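IroE protein (Escherichia coli, PDB 2GZS) hydrolyses the trilactone siderophore enterobactin and its glucosylated salmochelin forms, cutting the ring usually once to give linear trimers. Local coordinates at residues 46-51 / 74-79. Sequence-based numbering, arbitrary orientation.
Sequences LYMLDG and IVAVGY
One face of the Tyr-47 ring is laid over Val-75: the branched CB of Val-75 sits 4.1 Å from the ring centroid in a CH-pi contact, while Val-75 CG1 meets Tyr-47 CD1 and CE1, and Val-75 CG2 lies above the ring plane toward its rim. With CG anti to the carbonyl carbon (chi1 -74°), the tyrosine runs alongside the valine, both pointing the same way. A tyrosine suits this place because its ring lies against helix 117-132 through Leu-124, Ala-129 and Val-132, while its OH hydrogen-bonds with Glu-133. Replacing the tyrosine with alanine would remove ring and hydroxyl together, which is likely to leave one flank of Val-75 uncovered and Glu-133 without this partner.

The backbones beneath are neighbouring parallel strands, joined by three bonds along their facing edges: Val-75 N to Leu-46 O (2.9 Å), Met-48 N to Val-75 O (2.8 Å) and Val-77 N to Met-48 O (2.8 Å). This pairing belongs to the central sheet of the alpha/beta-hydrolase fold; helices 51-57 and 60-66 lie in the crossover connecting the strands. On the face opposite Tyr-47, selenomethionine Met-48 bends at chi3 (-44°) and turns CE toward Ile-74 CG2; their separation of 3.2 Å is shorter than a normal carbon contact, so the exact place of CE is doubtful. Its flexible chain can follow the surface offered by Ile-74 and by Leu-259 of helix 247-262.

Farther along, Gly-51 N donates to Val-77 O (3.0 Å) from above the carbonyl plane. Glycine fits here because a CB would clash with the backbone of Ala-76 and Val-77; instead, Gly-51 CA rests 3.8 Å from Ala-76 CB. The side chain of Asp-50, just before helix 51-57, lies about 6 Å from that of the active-site Ser-149, and its OD1 forms a salt bridge with Arg-90, a residue of the diisopropyl phosphonate pocket.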
loop_
_atom_site.group_PDB
_atom_site.type_symbol
_atom_site.label_atom_id
_atom_site.label_comp_id
_atom_site.label_asym_id
_atom_site.label_seq_id
_atom_site.Cartn_x
_atom_site.Cartn_y
_atom_site.Cartn_z
ATOM N N LEU A 46 8.256 -2.674 1.492
ATOM C CA LEU A 46 6.946 -2.014 1.399
ATOM C C LEU A 46 6.405 -2.294 -0.007
ATOM O O LEU A 46 7.063 -1.945 -0.984
ATOM C CB LEU A 46 7.130 -0.530 1.670
ATOM C CG LEU A 46 5.776 0.244 1.714
ATOM C CD1 LEU A 46 4.787 -0.241 2.747
ATOM C CD2 LEU A 46 6.080 1.726 1.911
ATOM N N TYR A 47 5.235 -2.924 -0.069
ATOM C CA TYR A 47 4.498 -3.206 -1.284
ATOM C C TYR A 47 3.546 -2.028 -1.572
ATOM O O TYR A 47 2.855 -1.647 -0.592
ATOM C CB TYR A 47 3.698 -4.508 -1.116
ATOM C CG TYR A 47 4.588 -5.759 -1.168
ATOM C CD1 TYR A 47 4.686 -6.476 -2.354
ATOM C CD2 TYR A 47 5.283 -6.106 -0.029
ATOM C CE1 TYR A 47 5.504 -7.626 -2.445
ATOM C CE2 TYR A 47 6.088 -7.249 -0.128
ATOM C CZ TYR A 47 6.169 -7.958 -1.291
ATOM O OH TYR A 47 7.002 -9.092 -1.331
HETATM N N MSE A 48 3.589 -1.480 -2.754
HETATM C CA MSE A 48 2.903 -0.226 -3.032
HETATM C C MSE A 48 2.034 -0.355 -4.274
HETATM O O MSE A 48 2.483 -0.742 -5.342
HETATM C CB MSE A 48 3.982 0.871 -3.286
HETATM C CG MSE A 48 4.874 0.941 -1.996
HETATM SE SE MSE A 48 6.074 2.483 -2.020
HETATM C CE MSE A 48 6.250 1.801 -3.786
ATOM N N LEU A 49 0.731 -0.023 -4.067
ATOM C CA LEU A 49 -0.147 -0.069 -5.239
ATOM C C LEU A 49 0.050 1.147 -6.166
ATOM O O LEU A 49 0.817 2.069 -5.882
ATOM C CB LEU A 49 -1.594 -0.105 -4.749
ATOM C CG LEU A 49 -1.951 -1.259 -3.794
ATOM C CD1 LEU A 49 -3.495 -1.366 -3.676
ATOM C CD2 LEU A 49 -1.325 -2.582 -3.973
ATOM N N ASP A 50 -0.642 1.157 -7.298
ATOM C CA ASP A 50 -0.425 2.177 -8.318
ATOM C C ASP A 50 1.043 2.330 -8.656
ATOM O O ASP A 50 1.583 3.435 -8.681
ATOM C CB ASP A 50 -1.067 3.515 -7.880
ATOM C CG ASP A 50 -2.593 3.396 -7.823
ATOM O OD1 ASP A 50 -3.164 2.784 -8.776
ATOM O OD2 ASP A 50 -3.117 3.959 -6.838
ATOM N N GLY A 51 1.689 1.190 -8.891
ATOM C CA GLY A 51 3.161 1.192 -8.936
ATOM C C GLY A 51 3.679 2.013 -10.053
ATOM O O GLY A 51 4.827 2.499 -9.911
ATOM N N ILE A 74 11.554 -1.879 -2.001
ATOM C CA ILE A 74 10.299 -1.230 -2.451
ATOM C C ILE A 74 9.755 -2.095 -3.572
ATOM O O ILE A 74 10.446 -2.380 -4.571
ATOM C CB ILE A 74 10.608 0.163 -2.978
ATOM C CG1 ILE A 74 11.419 1.000 -1.963
ATOM C CG2 ILE A 74 9.317 0.816 -3.399
ATOM C CD1 ILE A 74 11.659 2.412 -2.469
ATOM N N VAL A 75 8.508 -2.539 -3.472
ATOM C CA VAL A 75 7.889 -3.331 -4.530
ATOM C C VAL A 75 6.741 -2.495 -5.073
ATOM O O VAL A 75 5.738 -2.353 -4.358
ATOM C CB VAL A 75 7.385 -4.713 -4.072
ATOM C CG1 VAL A 75 6.753 -5.461 -5.222
ATOM C CG2 VAL A 75 8.540 -5.500 -3.446
ATOM N N ALA A 76 6.881 -1.946 -6.268
ATOM C CA ALA A 76 5.824 -1.107 -6.834
ATOM C C ALA A 76 5.013 -1.987 -7.768
ATOM O O ALA A 76 5.499 -2.485 -8.779
ATOM C CB ALA A 76 6.474 0.037 -7.597
ATOM N N VAL A 77 3.740 -2.210 -7.364
ATOM C CA VAL A 77 2.901 -3.173 -8.116
ATOM C C VAL A 77 2.074 -2.345 -9.101
ATOM O O VAL A 77 1.082 -1.704 -8.645
ATOM C CB VAL A 77 2.020 -3.967 -7.173
ATOM C CG1 VAL A 77 1.175 -4.987 -7.931
ATOM C CG2 VAL A 77 2.949 -4.632 -6.118
ATOM N N GLY A 78 2.463 -2.323 -10.366
ATOM C CA GLY A 78 1.794 -1.529 -11.373
ATOM C C GLY A 78 1.206 -2.380 -12.490
ATOM O O GLY A 78 1.013 -3.585 -12.259
ATOM N N TYR A 79 0.971 -1.745 -13.596
ATOM C CA TYR A 79 0.307 -2.359 -14.732
ATOM C C TYR A 79 1.111 -2.213 -15.984
ATOM O O TYR A 79 1.954 -1.279 -16.021
ATOM C CB TYR A 79 -1.092 -1.727 -14.927
ATOM C CG TYR A 79 -2.036 -2.092 -13.801
ATOM C CD1 TYR A 79 -2.728 -3.309 -13.804
ATOM C CD2 TYR A 79 -2.268 -1.243 -12.698
ATOM C CE1 TYR A 79 -3.614 -3.633 -12.763
ATOM C CE2 TYR A 79 -3.127 -1.543 -11.634
ATOM C CZ TYR A 79 -3.809 -2.783 -11.703
ATOM O OH TYR A 79 -4.639 -3.084 -10.638
#